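Local structure of nitrogenase molybdenum-iron protein alpha chain (4WES) at residues V61-G64 / P65-D68; N190-V193 / M194-I198; A244-E247 / K248-A252. The protein forms, with the beta chain, the molybdenum-iron component of nitrogenase, which reduces dinitrogen to ammonium at an iron-sulfur-molybdenum cluster. All blocks are in the same frame, centred on the assembly; numbering follows the deposited sequence.

Contact 1: V61-G64 / P65-D68. With ICS (iron-sulfur-molybdenum cluster with interstitial carbon), chain F.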
# COMPACT_ATOMS: atom_id res chain seq x y z
N VAL A 61 26.54 -1.45 -22.13
CA VAL A 61 27.65 -1.18 -21.23
C VAL A 61 28.40 0.09 -21.63
O VAL A 61 28.32 1.11 -20.95
CB VAL A 61 28.58 -2.41 -21.08
CG1 VAL A 61 29.82 -2.06 -20.29
CG2 VAL A 61 27.79 -3.56 -20.43
N VAL A 62 29.13 0.08 -22.74
CA VAL A 62 29.99 1.23 -23.04
C VAL A 62 29.24 2.45 -23.53
O VAL A 62 29.49 3.58 -23.10
CB VAL A 62 31.13 0.83 -24.01
CG1 VAL A 62 31.95 2.06 -24.42
CG2 VAL A 62 32.03 -0.22 -23.36
N MET A 63 28.29 2.28 -24.44
CA MET A 63 27.69 3.42 -25.13
C MET A 63 26.46 4.01 -24.44
O MET A 63 26.31 5.24 -24.40
CB MET A 63 27.33 3.06 -26.56
CG MET A 63 28.54 2.77 -27.41
SD MET A 63 29.70 4.14 -27.54
CE MET A 63 28.63 5.41 -28.20
N GLY A 64 25.59 3.16 -23.90
CA GLY A 64 24.37 3.59 -23.26
C GLY A 64 24.49 4.77 -22.30
O GLY A 64 23.59 5.60 -22.27
N PRO A 65 25.54 4.80 -21.48
CA PRO A 65 25.64 5.90 -20.53
C PRO A 65 25.76 7.30 -21.11
O PRO A 65 25.61 8.26 -20.37
CB PRO A 65 26.85 5.54 -19.68
CG PRO A 65 26.91 4.03 -19.78
CD PRO A 65 26.54 3.76 -21.19
N ILE A 66 26.12 7.44 -22.38
CA ILE A 66 26.23 8.79 -22.98
C ILE A 66 24.81 9.35 -23.08
O ILE A 66 24.00 8.90 -23.89
CB ILE A 66 26.95 8.76 -24.34
CG1 ILE A 66 28.34 8.16 -24.21
CG2 ILE A 66 27.02 10.20 -24.89
CD1 ILE A 66 29.10 8.03 -25.51
N LYS A 67 24.51 10.35 -22.25
CA LYS A 67 23.13 10.66 -21.90
C LYS A 67 22.40 11.54 -22.88
O LYS A 67 21.18 11.63 -22.83
CB LYS A 67 23.11 11.30 -20.51
CG LYS A 67 23.80 12.67 -20.47
CD LYS A 67 24.15 13.13 -19.08
CE LYS A 67 25.03 14.35 -19.13
NZ LYS A 67 25.39 14.82 -17.78
N ASP A 68 23.15 12.25 -23.75
CA ASP A 68 22.51 13.17 -24.72
C ASP A 68 22.65 12.65 -26.14
O ASP A 68 22.39 13.39 -27.11
CB ASP A 68 23.03 14.60 -24.58
CG ASP A 68 24.52 14.73 -24.80
OD1 ASP A 68 25.23 13.73 -24.94
OD2 ASP A 68 24.95 15.89 -24.80
FE1 ICS F . 34.15 -2.99 -16.77
MO1 ICS F . 28.08 -5.89 -15.01
FE2 ICS F . 32.10 -4.42 -17.66
FE3 ICS F . 31.69 -2.47 -15.88
FE4 ICS F . 32.97 -4.69 -15.17
FE5 ICS F . 30.73 -5.79 -14.53
FE6 ICS F . 29.84 -5.47 -16.99
FE7 ICS F . 29.45 -3.60 -15.23
CX ICS F . 31.18 -4.42 -15.89
S1A ICS F . 34.11 -5.27 -17.09
S1B ICS F . 29.72 -7.35 -15.81
S2A ICS F . 32.45 -2.20 -18.02
S2B ICS F . 30.69 -5.51 -19.00
S3A ICS F . 32.72 -6.21 -13.56
S3B ICS F . 27.96 -4.30 -16.76
S4A ICS F . 33.55 -2.55 -14.58
S4B ICS F . 29.19 -4.71 -13.32
S5A ICS F . 29.85 -1.44 -15.13
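A type I beta turn from Met63 to Ile66 follows helix 54-63, whose Val61 lines the pocket of the iron-sulfur-molybdenum cluster. The turn is closed by the backbone bond from Ile66 N to Met63 O, 3.0 Å long with an N-H...O angle of 163°. The donor sits above the plane of the Met63 carbonyl. Gly64 and Pro65 are the two central residues of the turn.

Pro65 meets the carbonyls of Val61 and Val62 with its ring. Its CD lies 3.2 Å from Val61 O and 3.5 Å from Val62 O. As an imino acid it brings no N-H to these carbonyls. Val62 O is instead taken by the hydroxyl of Thr241, and Val61 O receives a weak bond from Arg87, a residue of the cluster pocket.

Met63 and Ile66 lie side by side and point the same way. The Met63 chain is bent at chi2 (-59°) and again at chi3, which carries the terminal methyl toward the Ile66 side chain. There Met63 CE meets Ile66 CD1 at 3.8 Å, an apolar contact. Val193 of helix 182-196 packs on Met63.

Val61 faces the cluster with both methyls, in van der Waals contact with its sulfurs. Val61 CG1 stands anti to the backbone N (chi1 173°) and comes within 3.5 Å of sulfur S2A of the cluster. Val61 CG2 approaches another sulfur, S3B, at 3.7 Å. Both methyls also approach S2B from the same side, Val61 CG1 and CG2 each 3.8 Å from it.

Contact 2: N190-V193 / M194-I198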
# COMPACT_ATOMS: atom_id res chain seq x y z
N ASN A 190 34.74 0.60 -28.57
CA ASN A 190 35.95 1.40 -28.49
C ASN A 190 36.45 1.83 -29.86
O ASN A 190 36.95 2.94 -30.02
CB ASN A 190 37.09 0.65 -27.77
CG ASN A 190 37.06 0.74 -26.23
OD1 ASN A 190 38.05 1.11 -25.64
ND2 ASN A 190 35.94 0.39 -25.61
N ASN A 191 36.35 0.94 -30.84
CA ASN A 191 36.88 1.24 -32.17
C ASN A 191 36.20 2.48 -32.73
O ASN A 191 36.86 3.41 -33.22
CB ASN A 191 36.69 0.08 -33.11
CG ASN A 191 37.61 -1.06 -32.84
OD1 ASN A 191 38.61 -0.94 -32.11
ND2 ASN A 191 37.29 -2.21 -33.44
N THR A 192 34.88 2.51 -32.69
CA THR A 192 34.13 3.62 -33.28
C THR A 192 34.21 4.88 -32.42
O THR A 192 34.32 6.00 -32.94
CB THR A 192 32.68 3.19 -33.56
OG1 THR A 192 32.71 2.23 -34.62
CG2 THR A 192 31.77 4.34 -33.87
N VAL A 193 34.20 4.74 -31.10
CA VAL A 193 34.39 5.92 -30.26
C VAL A 193 35.75 6.58 -30.57
O VAL A 193 35.84 7.81 -30.70
CB VAL A 193 34.28 5.53 -28.76
CG1 VAL A 193 34.73 6.69 -27.87
CG2 VAL A 193 32.86 5.15 -28.41
N MET A 194 36.80 5.77 -30.66
CA MET A 194 38.13 6.31 -30.91
C MET A 194 38.22 7.09 -32.20
O MET A 194 38.74 8.20 -32.21
CB MET A 194 39.17 5.20 -30.89
CG MET A 194 40.60 5.71 -31.03
SD MET A 194 41.14 6.59 -29.54
CE MET A 194 42.50 7.52 -30.24
N THR A 195 37.78 6.49 -33.29
CA THR A 195 38.00 7.13 -34.58
C THR A 195 36.97 8.16 -34.93
O THR A 195 37.27 9.12 -35.65
CB THR A 195 38.12 6.10 -35.70
OG1 THR A 195 36.92 5.36 -35.80
CG2 THR A 195 39.27 5.13 -35.46
N ASP A 196 35.74 7.98 -34.45
CA ASP A 196 34.64 8.82 -34.95
C ASP A 196 34.13 9.84 -33.95
O ASP A 196 33.33 10.71 -34.33
CB ASP A 196 33.47 7.93 -35.44
CG ASP A 196 33.87 6.99 -36.56
OD1 ASP A 196 35.00 7.07 -37.06
OD2 ASP A 196 33.06 6.12 -36.90
N ILE A 197 34.58 9.74 -32.70
CA ILE A 197 34.13 10.65 -31.65
C ILE A 197 35.31 11.41 -31.02
O ILE A 197 35.37 12.64 -31.04
CB ILE A 197 33.21 9.97 -30.58
CG1 ILE A 197 32.08 9.22 -31.26
CG2 ILE A 197 32.71 11.02 -29.60
CD1 ILE A 197 31.17 8.48 -30.30
N ILE A 198 36.23 10.67 -30.40
CA ILE A 198 37.35 11.29 -29.69
C ILE A 198 38.18 12.15 -30.64
O ILE A 198 38.58 11.70 -31.73
CB ILE A 198 38.24 10.21 -29.02
CG1 ILE A 198 37.45 9.53 -27.90
CG2 ILE A 198 39.54 10.82 -28.50
CD1 ILE A 198 38.19 8.41 -27.19
O HOH W 1 33.27 3.39 -36.97
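Residues Asn190 to Asp196 are the C-terminal part of helix 182-196, and Ile197 and Ile198 follow it; the side chains of Val193 and Ile197 meet one turn apart. The backbone bonds come first. Met194 N donates to Asn190 O, Thr195 N to Asn191 O and Asp196 N to Thr192 O, the usual alpha-helical i to i+4 pattern. The pattern then changes at Val193 O, which accepts two N-H groups. Ile198 N donates to Val193 O at 2.9 Å, a wider, pi-type i to i+5 closure that is almost straight (171°) and close to the line of the carbonyl bond. Ile197 N is 3.1 Å from Val193 O and lies above the carbonyl plane, with a more bent angle of 138°. Two bonds therefore grip Val193 O as Ile197 leaves helical geometry.

The apolar contacts spread from Val193. Val193 CG1 is anti to the backbone N (chi1 170°) and meets Ile198 CD1 at 3.9 Å. The other branch, Val193 CG2, is 4.2 Å from Ile197 CD1. Both isoleucines cross the valine at a slant. Ile269 of helix 263-277 and Val249 of helix 246-250 also touch Val193, so this end of the helix is held among several elements of the fold.

The polar side-chain contact lies between Thr192 and Asp196. The Thr192 methyl CG2 is 3.7 Å from Asp196 OD2. A single water bridges their oxygens, which probably limits their rotation. This water donates to Asp196 OD2 at 2.7 Å and is hydrogen-bonded to Thr192 OG1, also at 2.7 Å.

Contact 3: A244-E247 / K248-A252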
# COMPACT_ATOMS: atom_id res chain seq x y z
N ALA A 244 28.35 10.96 -19.07
CA ALA A 244 29.01 11.73 -20.11
C ALA A 244 28.03 12.41 -21.03
O ALA A 244 26.99 11.88 -21.39
CB ALA A 244 29.89 10.82 -20.96
N THR A 245 28.43 13.61 -21.48
CA THR A 245 27.87 14.18 -22.69
C THR A 245 28.67 13.72 -23.89
O THR A 245 29.88 13.42 -23.80
CB THR A 245 27.89 15.72 -22.66
OG1 THR A 245 29.24 16.15 -22.62
CG2 THR A 245 27.08 16.24 -21.50
N TYR A 246 28.01 13.74 -25.05
CA TYR A 246 28.70 13.44 -26.30
C TYR A 246 29.89 14.37 -26.51
O TYR A 246 30.99 13.96 -26.91
CB TYR A 246 27.68 13.54 -27.44
CG TYR A 246 28.22 13.18 -28.78
CD1 TYR A 246 28.39 11.86 -29.16
CD2 TYR A 246 28.54 14.18 -29.72
CE1 TYR A 246 28.87 11.51 -30.39
CE2 TYR A 246 29.00 13.82 -30.97
CZ TYR A 246 29.17 12.51 -31.32
OH TYR A 246 29.66 12.19 -32.55
N GLU A 247 29.69 15.67 -26.24
CA GLU A 247 30.75 16.65 -26.45
C GLU A 247 31.96 16.36 -25.56
O GLU A 247 33.10 16.56 -25.99
CB GLU A 247 30.19 18.04 -26.21
CG GLU A 247 31.21 19.16 -26.36
CD GLU A 247 30.54 20.49 -26.16
OE1 GLU A 247 30.85 21.14 -25.14
OE2 GLU A 247 29.72 20.87 -27.02
N LYS A 248 31.74 15.91 -24.34
CA LYS A 248 32.89 15.58 -23.49
C LYS A 248 33.68 14.42 -24.08
O LYS A 248 34.92 14.40 -24.02
CB LYS A 248 32.49 15.33 -22.03
CG LYS A 248 32.23 16.67 -21.36
CD LYS A 248 31.50 16.69 -20.06
CE LYS A 248 32.32 16.14 -18.96
NZ LYS A 248 31.67 16.26 -17.59
N VAL A 249 32.99 13.41 -24.62
CA VAL A 249 33.73 12.34 -25.27
C VAL A 249 34.50 12.87 -26.49
O VAL A 249 35.66 12.49 -26.72
CB VAL A 249 32.80 11.17 -25.62
CG1 VAL A 249 33.58 10.02 -26.21
CG2 VAL A 249 32.01 10.68 -24.39
N GLN A 250 33.87 13.75 -27.26
CA GLN A 250 34.58 14.38 -28.39
C GLN A 250 35.84 15.12 -28.01
O GLN A 250 36.76 15.23 -28.81
CB GLN A 250 33.67 15.37 -29.11
CG GLN A 250 32.55 14.75 -29.91
CD GLN A 250 31.81 15.82 -30.68
OE1 GLN A 250 31.32 16.78 -30.07
NE2 GLN A 250 31.75 15.67 -31.99
N ASN A 251 35.89 15.62 -26.78
CA ASN A 251 37.04 16.33 -26.27
C ASN A 251 37.89 15.51 -25.30
O ASN A 251 38.70 16.07 -24.56
CB ASN A 251 36.59 17.63 -25.63
CG ASN A 251 36.14 18.63 -26.66
OD1 ASN A 251 36.96 19.19 -27.38
ND2 ASN A 251 34.85 18.83 -26.77
N ALA A 252 37.81 14.18 -25.37
CA ALA A 252 38.60 13.37 -24.47
C ALA A 252 40.12 13.59 -24.68
O ALA A 252 40.90 13.36 -23.77
CB ALA A 252 38.27 11.89 -24.61
O HOH W 2 31.96 13.09 -33.61
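Thr245 caps the N-terminus of the short helix 246-250, and Lys248 is the residue it meets first. Lys248 N donates to Thr245 OG1 at 3.0 Å with an angle of 153°. The hydroxyl is placed for this by chi1 of 63°, which sets it between the backbone N and the carbonyl carbon. The Lys248 side chain crosses the threonine, and Lys248 CG comes within 3.3 Å of Thr245 OG1. Farther out, Lys248 NZ makes a long, weak ion pair with Glu94.

Val249 N continues the helix with a bond to Thr245 O. Its branch CG2 packs against the methyl of Ala244, Ala244 CB to Val249 CG2 4.0 Å. Ile197 also touches Val249.

Gln250 N bonds to Tyr246 O at 2.9 Å. The Gln250 chain is extended beyond CG and brings its amide obliquely against the CD2-CE2 side of the Tyr246 ring. Gln250 CD lies 3.5 Å from Tyr246 CE2, and the amide and ring planes are 39° apart. A water ties the two polar ends together. It accepts from Gln250 NE2 at 3.1 Å and is hydrogen-bonded to Tyr246 OH, which also bonds to His170.

Asn251 is the first residue to leave helical backbone angles. Its ND2 donates to Glu247 O at 3.0 Å from above the carbonyl plane, and its backbone N makes a weak bond to the same oxygen. Asn251 OD1 accepts from Lys203 N.

Side chains thus serve the backbone at both ends of this short helix. Thr245 takes up an N-H of the first turn, where the helix dipole probably favours such an acceptor. Asn251 supplies an amide N-H to a carbonyl of the last turn, and its amide is held at both ends.

The three contacts form one group, with centres 11 to 13 Å apart. Contact 1 joins contact 2 through Met63 SD and Val193 CG2, 3.4 Å apart. It joins contact 3 through polar bonds: Asp68 OD1 probably accepts from Tyr246 N at 2.8 Å, and Lys67 N probably donates to Ala244 O. Asp68 thus meets the first turn of the helix that Thr245 caps. Contacts 2 and 3 meet through Ile197 CG2 and Val249 CG1, 3.6 Å apart. Of the three, contact 1 alone touches the iron-sulfur-molybdenum cluster. The Asn190 side chain is about 9 Å from the bound iron-sulfur-molybdenum cluster (ICS). The Ala244 side chain is about 14 Å from the bound ICS.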